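Local coordinates for protein ribosomal RNA small subunit methyltransferase E (Neisseria gonorrhoeae, PDB 5VM8) that probably methylates N3 of a uridine in 16S ribosomal RNA, taking the methyl group from S-adenosylmethionine, at residues A[163-168]-A[214-219]; A[183-188]-A[235-240]; A[97-102]-A[229-234]. All coordinates share one frame; numbering follows the deposited sequence.

Interaction 1 (A[163-168]-A[214-219]); sequences EALDKM and FEAGFQ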
loop_
_atom_site.group_PDB
_atom_site.type_symbol
_atom_site.label_atom_id
_atom_site.label_comp_id
_atom_site.label_asym_id
_atom_site.label_seq_id
_atom_site.Cartn_x
_atom_site.Cartn_y
_atom_site.Cartn_z
ATOM N N GLU A 163 -15.365 -10.986 -8.482
ATOM C CA GLU A 163 -15.654 -9.643 -8.966
ATOM C C GLU A 163 -14.373 -8.873 -9.270
ATOM O O GLU A 163 -14.330 -8.091 -10.226
ATOM C CB GLU A 163 -16.499 -8.883 -7.945
ATOM C CG GLU A 163 -16.888 -7.482 -8.408
ATOM C CD GLU A 163 -17.493 -6.629 -7.305
ATOM O OE1 GLU A 163 -17.869 -7.200 -6.260
ATOM O OE2 GLU A 163 -17.580 -5.390 -7.480
ATOM N N ALA A 164 -13.315 -9.087 -8.474
ATOM C CA ALA A 164 -12.050 -8.385 -8.673
ATOM C C ALA A 164 -11.294 -8.830 -9.923
ATOM O O ALA A 164 -10.385 -8.112 -10.363
ATOM C CB ALA A 164 -11.139 -8.575 -7.457
ATOM N N LEU A 165 -11.591 -10.018 -10.458
ATOM C CA LEU A 165 -10.885 -10.512 -11.641
ATOM C C LEU A 165 -11.161 -9.642 -12.864
ATOM O O LEU A 165 -10.268 -9.398 -13.685
ATOM C CB LEU A 165 -11.276 -11.963 -11.917
ATOM C CG LEU A 165 -10.663 -12.992 -10.973
ATOM C CD1 LEU A 165 -10.891 -14.388 -11.483
ATOM C CD2 LEU A 165 -9.217 -12.732 -10.843
ATOM N N ASP A 166 -12.399 -9.193 -13.017
ATOM C CA ASP A 166 -12.832 -8.447 -14.185
ATOM C C ASP A 166 -12.598 -6.939 -14.047
ATOM O O ASP A 166 -13.219 -6.159 -14.777
ATOM C CB ASP A 166 -14.316 -8.726 -14.443
ATOM C CG ASP A 166 -14.738 -10.121 -13.987
ATOM O OD1 ASP A 166 -13.936 -11.063 -14.152
ATOM O OD2 ASP A 166 -15.869 -10.275 -13.463
ATOM N N LYS A 167 -11.721 -6.507 -13.138
ATOM C CA LYS A 167 -11.641 -5.083 -12.825
ATOM C C LYS A 167 -10.676 -4.314 -13.731
ATOM O O LYS A 167 -11.041 -3.271 -14.282
ATOM C CB LYS A 167 -11.249 -4.902 -11.350
ATOM N N MET A 168 -9.457 -4.802 -13.900
ATOM C CA MET A 168 -8.422 -4.044 -14.589
ATOM C C MET A 168 -8.629 -4.094 -16.100
ATOM O O MET A 168 -9.335 -4.968 -16.613
ATOM C CB MET A 168 -7.028 -4.561 -14.204
ATOM C CG MET A 168 -6.646 -5.933 -14.736
ATOM S SD MET A 168 -7.721 -7.276 -14.190
ATOM C CE MET A 168 -7.720 -7.086 -12.403
ATOM N N PHE A 214 -6.883 -18.064 -14.662
ATOM C CA PHE A 214 -6.365 -18.439 -15.976
ATOM C C PHE A 214 -7.309 -17.964 -17.090
ATOM O O PHE A 214 -6.869 -17.416 -18.111
ATOM C CB PHE A 214 -6.160 -19.962 -16.009
ATOM C CG PHE A 214 -5.608 -20.501 -17.316
ATOM C CD1 PHE A 214 -6.407 -20.630 -18.439
ATOM C CD2 PHE A 214 -4.278 -20.910 -17.402
ATOM C CE1 PHE A 214 -5.887 -21.123 -19.620
ATOM C CE2 PHE A 214 -3.762 -21.411 -18.577
ATOM C CZ PHE A 214 -4.567 -21.517 -19.687
ATOM N N GLU A 215 -8.614 -18.184 -16.920
ATOM C CA GLU A 215 -9.589 -17.708 -17.905
ATOM C C GLU A 215 -9.680 -16.180 -17.949
ATOM O O GLU A 215 -9.982 -15.609 -18.999
ATOM C CB GLU A 215 -10.956 -18.332 -17.617
ATOM C CG GLU A 215 -11.009 -19.822 -17.896
ATOM C CD GLU A 215 -12.233 -20.463 -17.298
ATOM O OE1 GLU A 215 -13.019 -19.730 -16.657
ATOM O OE2 GLU A 215 -12.422 -21.686 -17.478
ATOM N N ALA A 216 -9.466 -15.496 -16.826
ATOM C CA ALA A 216 -9.431 -14.032 -16.848
ATOM C C ALA A 216 -8.139 -13.474 -17.453
ATOM O O ALA A 216 -7.930 -12.260 -17.420
ATOM C CB ALA A 216 -9.605 -13.462 -15.438
ATOM N N GLY A 217 -7.265 -14.326 -17.976
ATOM C CA GLY A 217 -6.040 -13.872 -18.597
ATOM C C GLY A 217 -4.859 -13.699 -17.667
ATOM O O GLY A 217 -3.878 -13.068 -18.061
ATOM N N PHE A 218 -4.917 -14.243 -16.454
ATOM C CA PHE A 218 -3.821 -14.121 -15.510
ATOM C C PHE A 218 -2.737 -15.145 -15.787
ATOM O O PHE A 218 -3.030 -16.314 -16.059
ATOM C CB PHE A 218 -4.317 -14.305 -14.085
ATOM C CG PHE A 218 -4.909 -13.072 -13.498
ATOM C CD1 PHE A 218 -6.235 -12.709 -13.808
ATOM C CD2 PHE A 218 -4.169 -12.283 -12.630
ATOM C CE1 PHE A 218 -6.797 -11.567 -13.269
ATOM C CE2 PHE A 218 -4.719 -11.148 -12.078
ATOM C CZ PHE A 218 -6.042 -10.786 -12.388
ATOM N N GLN A 219 -1.478 -14.695 -15.728
ATOM C CA GLN A 219 -0.329 -15.578 -15.872
ATOM C C GLN A 219 0.168 -15.969 -14.485
ATOM O O GLN A 219 0.366 -15.099 -13.618
ATOM C CB GLN A 219 0.799 -14.928 -16.673
ATOM C CG GLN A 219 2.123 -15.736 -16.649
ATOM C CD GLN A 219 2.029 -17.137 -17.296
ATOM O OE1 GLN A 219 1.801 -17.271 -18.500
ATOM N NE2 GLN A 219 2.230 -18.173 -16.492
#

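Interaction 2 (A[183-188]-A[235-240]); sequences CKLGDI and LAAIAA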
loop_
_atom_site.group_PDB
_atom_site.type_symbol
_atom_site.label_atom_id
_atom_site.label_comp_id
_atom_site.label_asym_id
_atom_site.label_seq_id
_atom_site.Cartn_x
_atom_site.Cartn_y
_atom_site.Cartn_z
ATOM N N CYS A 183 5.294 -19.864 -15.055
ATOM C CA CYS A 183 6.607 -19.475 -15.562
ATOM C C CYS A 183 7.277 -18.601 -14.500
ATOM O O CYS A 183 6.660 -18.206 -13.506
ATOM C CB CYS A 183 6.511 -18.719 -16.899
ATOM S SG CYS A 183 5.850 -16.993 -16.802
ATOM N N LYS A 184 8.560 -18.321 -14.677
ATOM C CA LYS A 184 9.146 -17.431 -13.699
ATOM C C LYS A 184 8.687 -16.013 -13.995
ATOM O O LYS A 184 8.307 -15.675 -15.120
ATOM C CB LYS A 184 10.672 -17.501 -13.725
ATOM C CG LYS A 184 11.230 -18.890 -13.471
ATOM C CD LYS A 184 12.728 -18.945 -13.729
ATOM C CE LYS A 184 13.497 -18.607 -12.482
ATOM N NZ LYS A 184 12.832 -19.275 -11.348
ATOM N N LEU A 185 8.744 -15.179 -12.962
ATOM C CA LEU A 185 8.391 -13.772 -13.097
ATOM C C LEU A 185 9.316 -13.061 -14.066
ATOM O O LEU A 185 8.887 -12.140 -14.769
ATOM C CB LEU A 185 8.447 -13.109 -11.723
ATOM C CG LEU A 185 7.965 -11.683 -11.538
ATOM C CD1 LEU A 185 6.493 -11.557 -11.846
ATOM C CD2 LEU A 185 8.269 -11.286 -10.105
ATOM N N GLY A 186 10.591 -13.453 -14.113
ATOM C CA GLY A 186 11.487 -12.837 -15.073
ATOM C C GLY A 186 11.203 -13.270 -16.498
ATOM O O GLY A 186 11.357 -12.478 -17.435
ATOM N N ASP A 187 10.733 -14.502 -16.678
ATOM C CA ASP A 187 10.470 -15.071 -17.998
ATOM C C ASP A 187 9.140 -14.628 -18.592
ATOM O O ASP A 187 8.761 -15.161 -19.634
ATOM C CB ASP A 187 10.505 -16.600 -17.937
ATOM C CG ASP A 187 11.857 -17.136 -17.538
ATOM O OD1 ASP A 187 12.877 -16.483 -17.827
ATOM O OD2 ASP A 187 11.905 -18.226 -16.937
ATOM N N ILE A 188 8.418 -13.685 -17.964
ATOM C CA ILE A 188 7.144 -13.216 -18.506
ATOM C C ILE A 188 7.420 -12.156 -19.550
ATOM O O ILE A 188 8.466 -11.506 -19.538
ATOM C CB ILE A 188 6.179 -12.639 -17.440
ATOM C CG1 ILE A 188 6.587 -11.211 -17.086
ATOM C CG2 ILE A 188 6.013 -13.531 -16.211
ATOM C CD1 ILE A 188 5.518 -10.428 -16.389
ATOM N N LEU A 235 5.922 -10.036 -0.961
ATOM C CA LEU A 235 6.941 -9.021 -0.732
ATOM C C LEU A 235 8.152 -9.258 -1.628
ATOM O O LEU A 235 8.649 -8.331 -2.281
ATOM C CB LEU A 235 7.338 -8.998 0.745
ATOM C CG LEU A 235 6.108 -8.862 1.634
ATOM C CD1 LEU A 235 6.488 -8.927 3.106
ATOM C CD2 LEU A 235 5.379 -7.576 1.291
ATOM N N ALA A 236 8.652 -10.497 -1.658
ATOM C CA ALA A 236 9.806 -10.785 -2.500
ATOM C C ALA A 236 9.499 -10.482 -3.957
ATOM O O ALA A 236 10.357 -9.970 -4.681
ATOM C CB ALA A 236 10.251 -12.238 -2.318
ATOM N N ALA A 237 8.248 -10.735 -4.386
ATOM C CA ALA A 237 7.858 -10.545 -5.779
ATOM C C ALA A 237 7.846 -9.075 -6.156
ATOM O O ALA A 237 8.357 -8.694 -7.223
ATOM C CB ALA A 237 6.490 -11.187 -6.030
ATOM N N ILE A 238 7.281 -8.230 -5.290
ATOM C CA ILE A 238 7.245 -6.790 -5.551
ATOM C C ILE A 238 8.661 -6.218 -5.635
ATOM O O ILE A 238 8.962 -5.409 -6.524
ATOM C CB ILE A 238 6.398 -6.083 -4.474
ATOM C CG1 ILE A 238 4.945 -6.575 -4.560
ATOM C CG2 ILE A 238 6.483 -4.569 -4.602
ATOM C CD1 ILE A 238 4.012 -6.142 -3.406
ATOM N N ALA A 239 9.565 -6.678 -4.758
ATOM C CA ALA A 239 10.961 -6.248 -4.837
ATOM C C ALA A 239 11.591 -6.722 -6.138
ATOM O O ALA A 239 12.347 -5.981 -6.786
ATOM C CB ALA A 239 11.766 -6.758 -3.629
ATOM N N ALA A 240 11.295 -7.963 -6.530
ATOM C CA ALA A 240 11.766 -8.474 -7.812
ATOM C C ALA A 240 11.213 -7.645 -8.969
ATOM O O ALA A 240 11.914 -7.390 -9.955
ATOM C CB ALA A 240 11.363 -9.946 -7.967
#

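Interaction 3 (A[97-102]-A[229-234]); sequences MDFTLQ and RTETAP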
loop_
_atom_site.group_PDB
_atom_site.type_symbol
_atom_site.label_atom_id
_atom_site.label_comp_id
_atom_site.label_asym_id
_atom_site.label_seq_id
_atom_site.Cartn_x
_atom_site.Cartn_y
_atom_site.Cartn_z
ATOM N N MET A 97 -1.418 -10.310 7.257
ATOM C CA MET A 97 -2.012 -9.214 6.517
ATOM C C MET A 97 -1.296 -7.893 6.791
ATOM O O MET A 97 -1.017 -7.120 5.867
ATOM C CB MET A 97 -3.480 -9.112 6.924
ATOM C CG MET A 97 -4.339 -8.254 6.041
ATOM S SD MET A 97 -4.432 -8.956 4.420
ATOM C CE MET A 97 -5.259 -7.635 3.570
ATOM N N ASP A 98 -1.056 -7.596 8.074
ATOM C CA ASP A 98 -0.454 -6.324 8.473
ATOM C C ASP A 98 0.943 -6.154 7.876
ATOM O O ASP A 98 1.281 -5.083 7.369
ATOM C CB ASP A 98 -0.416 -6.235 10.006
ATOM C CG ASP A 98 -1.828 -6.218 10.659
ATOM O OD1 ASP A 98 -2.863 -6.170 9.957
ATOM O OD2 ASP A 98 -1.896 -6.303 11.906
ATOM N N PHE A 99 1.785 -7.198 7.968
ATOM C CA PHE A 99 3.112 -7.153 7.359
ATOM C C PHE A 99 3.017 -7.034 5.846
ATOM O O PHE A 99 3.781 -6.284 5.226
ATOM C CB PHE A 99 3.931 -8.384 7.748
ATOM C CG PHE A 99 4.409 -8.358 9.168
ATOM C CD1 PHE A 99 4.602 -7.156 9.817
ATOM C CD2 PHE A 99 4.657 -9.535 9.856
ATOM C CE1 PHE A 99 5.044 -7.126 11.140
ATOM C CE2 PHE A 99 5.091 -9.517 11.172
ATOM C CZ PHE A 99 5.283 -8.311 11.816
ATOM N N THR A 100 2.090 -7.775 5.230
ATOM C CA THR A 100 1.930 -7.644 3.796
ATOM C C THR A 100 1.629 -6.193 3.446
ATOM O O THR A 100 2.308 -5.591 2.611
ATOM C CB THR A 100 0.828 -8.588 3.283
ATOM O OG1 THR A 100 1.239 -9.954 3.436
ATOM C CG2 THR A 100 0.580 -8.337 1.823
ATOM N N LEU A 101 0.686 -5.587 4.163
ATOM C CA LEU A 101 0.280 -4.223 3.854
ATOM C C LEU A 101 1.418 -3.241 4.117
ATOM O O LEU A 101 1.678 -2.343 3.308
ATOM C CB LEU A 101 -0.970 -3.861 4.658
ATOM C CG LEU A 101 -2.258 -4.510 4.123
ATOM C CD1 LEU A 101 -3.388 -4.467 5.137
ATOM C CD2 LEU A 101 -2.715 -3.808 2.840
ATOM N N GLN A 102 2.094 -3.379 5.256
ATOM C CA GLN A 102 3.141 -2.425 5.603
ATOM C C GLN A 102 4.337 -2.524 4.656
ATOM O O GLN A 102 4.799 -1.510 4.121
ATOM C CB GLN A 102 3.593 -2.636 7.040
ATOM C CG GLN A 102 4.775 -1.725 7.426
ATOM C CD GLN A 102 5.238 -1.979 8.842
ATOM O OE1 GLN A 102 6.016 -2.897 9.102
ATOM N NE2 GLN A 102 4.737 -1.190 9.768
ATOM N N ARG A 229 5.397 -20.040 1.397
ATOM C CA ARG A 229 4.030 -20.089 1.899
ATOM C C ARG A 229 3.582 -18.836 2.641
ATOM O O ARG A 229 2.396 -18.726 2.965
ATOM C CB ARG A 229 3.868 -21.306 2.812
ATOM N N THR A 230 4.495 -17.928 2.968
ATOM C CA THR A 230 4.209 -16.827 3.875
ATOM C C THR A 230 3.972 -15.525 3.116
ATOM O O THR A 230 4.059 -15.459 1.890
ATOM C CB THR A 230 5.352 -16.673 4.884
ATOM O OG1 THR A 230 6.595 -16.539 4.169
ATOM C CG2 THR A 230 5.426 -17.908 5.780
ATOM N N GLU A 231 3.799 -14.441 3.871
ATOM C CA GLU A 231 3.738 -13.106 3.287
ATOM C C GLU A 231 5.045 -12.718 2.612
ATOM O O GLU A 231 5.060 -11.727 1.880
ATOM C CB GLU A 231 3.369 -12.073 4.348
ATOM C CG GLU A 231 4.440 -11.844 5.431
ATOM C CD GLU A 231 4.303 -12.865 6.519
ATOM O OE1 GLU A 231 3.569 -13.842 6.263
ATOM O OE2 GLU A 231 4.876 -12.700 7.624
ATOM N N THR A 232 6.120 -13.488 2.805
ATOM C CA THR A 232 7.374 -13.170 2.133
ATOM C C THR A 232 7.249 -13.269 0.619
ATOM O O THR A 232 7.886 -12.489 -0.096
ATOM C CB THR A 232 8.479 -14.106 2.615
ATOM O OG1 THR A 232 8.534 -14.062 4.039
ATOM C CG2 THR A 232 9.855 -13.694 2.031
ATOM N N ALA A 233 6.445 -14.208 0.116
ATOM C CA ALA A 233 6.325 -14.407 -1.333
ATOM C C ALA A 233 5.812 -13.167 -2.068
ATOM O O ALA A 233 6.459 -12.752 -3.043
ATOM C CB ALA A 233 5.452 -15.631 -1.616
ATOM N N PRO A 234 4.704 -12.527 -1.678
ATOM C CA PRO A 234 4.333 -11.271 -2.361
ATOM C C PRO A 234 5.327 -10.138 -2.150
ATOM O O PRO A 234 5.550 -9.332 -3.063
ATOM C CB PRO A 234 2.971 -10.919 -1.740
ATOM C CG PRO A 234 2.902 -11.679 -0.428
ATOM C CD PRO A 234 3.661 -12.960 -0.723
#

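Interaction 1 (A[163-168]-A[214-219])
Leu165 reaches from the last turn of helix 161-165 across to the chain that leaves helix 207-215. Its CB touches the methyl CB of Ala216 at 4.2 Å. With CG lying anti to the carbonyl carbon (chi1 -75°), the branch swings past Ala216, and CD2 meets the Phe218 ring, 3.6 Å from CE1, with CZ little farther. The ring receives a second apolar group from the other side of its plane: Met168, its chain bent at chi2 and chi3, folds back so that CE lies 4.1 Å from Phe218 CZ. Its SD stands 5.3 Å from the ring centroid, 59° off the normal, an oblique Met-aromatic contact. All this belongs to the knotted SPOUT methyltransferase domain, where Leu165 and Phe218 also pack on Met198 of the parallel sheet and Phe218 and Met168 touch Lys174 of the neighbouring strand. Ala216 CB sits in the plane of the Phe218 ring, at its edge. The sharp change of direction between Ala216 and Phe218 is a Schellman motif: Gly217 takes a positive phi (88°), and its N bonds back to Phe214 O at 3.1 Å.

Interaction 2 (A[183-188]-A[235-240])
Leu185 lays its CD2 methyl over one turn of helix 232-244, where Ala240 points its CB toward the leucine and Ala237 offers the flank of its methyl. CD2 lies 4.0 Å from Ala240 CB and 4.4 Å from Ala237 CB, and comes within 3.9 Å of the backbone oxygen Ala237 O, a van der Waals contact of a methyl with a carbonyl oxygen. The two alanines are three residues apart, so their methyls lie along the same side of the helix and the leucine branch bridges them. An extended first torsion, CG opposite the backbone N (chi1 -173°), carries the methyl across a CA to CA separation of 8.0 Å between Leu185 and Ala237. Leu185 opens a type I beta turn that ends at Ile188, directly after strand 182-184. Its backbone is still hydrogen-bonded to Thr222, which keeps the start of the turn fastened to strand 219-222. Leu223, Val221 and Leu175 complete the apolar setting of the leucine, while Ala237 also packs on Phe197. Helix 232-244 packed on the parallel sheet, with the turn after outermost strand 182-184 reaching to it, belongs to the alpha/beta-knot (SPOUT) fold.

Interaction 3 (A[97-102]-A[229-234])
Phe99 and Thr100, on successive positions of helix 94-106, both meet Glu231, near the start of helix 232-244. Phe99 runs beside the glutamate side chain, both pointing the same way, with Phe99 CB 4.2 Å from Glu231 CG. Farther out, Glu231 OE2 stands at the ring edge, close to the ring plane and 3.9 Å from Phe99 CD2, where the C-H rim is probably mildly favourable to an oxygen; the ring and carboxylate planes are 31° apart. Two torsions of Glu231 explain this course: CG lies between the backbone N and carbonyl carbon (chi1 68°), and the chain bends again at chi2 (-85°). Thr100 comes next and presses against the root of the same side chain, its OG1 3.1 Å from Glu231 CB. That hydroxyl has its polar partner within its own helix, the backbone oxygen of Arg96. On the other segment, the Thr230 and Thr232 hydroxyls are hydrogen-bonded, OG1 to OG1, at 3.1 Å. Helix 94-106 packs on the 229-234 segment and also on helix 128-147, where Met97 and Leu101 touch Trp136 and Asp98 makes a salt bridge with Arg135; Thr100 rests on Leu87 and Gln89 of strand 85-90, and Pro234 on Phe197 and Val199 of strand 195-199.

All three contacts belong to the SPOUT methyltransferase domain and are grouped about its seven-stranded parallel sheet. Interactions 2 and 3 share helix 232-244; their centres are about 15 Å apart, and they touch where Leu235 CD2 lies 3.9 Å from Thr100 O. The centres of interactions 1 and 2 are about 18 Å apart, and they touch where Gln219 NE2 lies 3.8 Å from Cys183 N. Interactions 1 and 3 do not touch, their centres being about 22 Å apart. Along the chain interaction 2 crosses both of the others, while interaction 1 falls wholly between the segments of interaction 3. This interleaving ties distant parts of the sequence into one domain. The domain carries a trefoil knot.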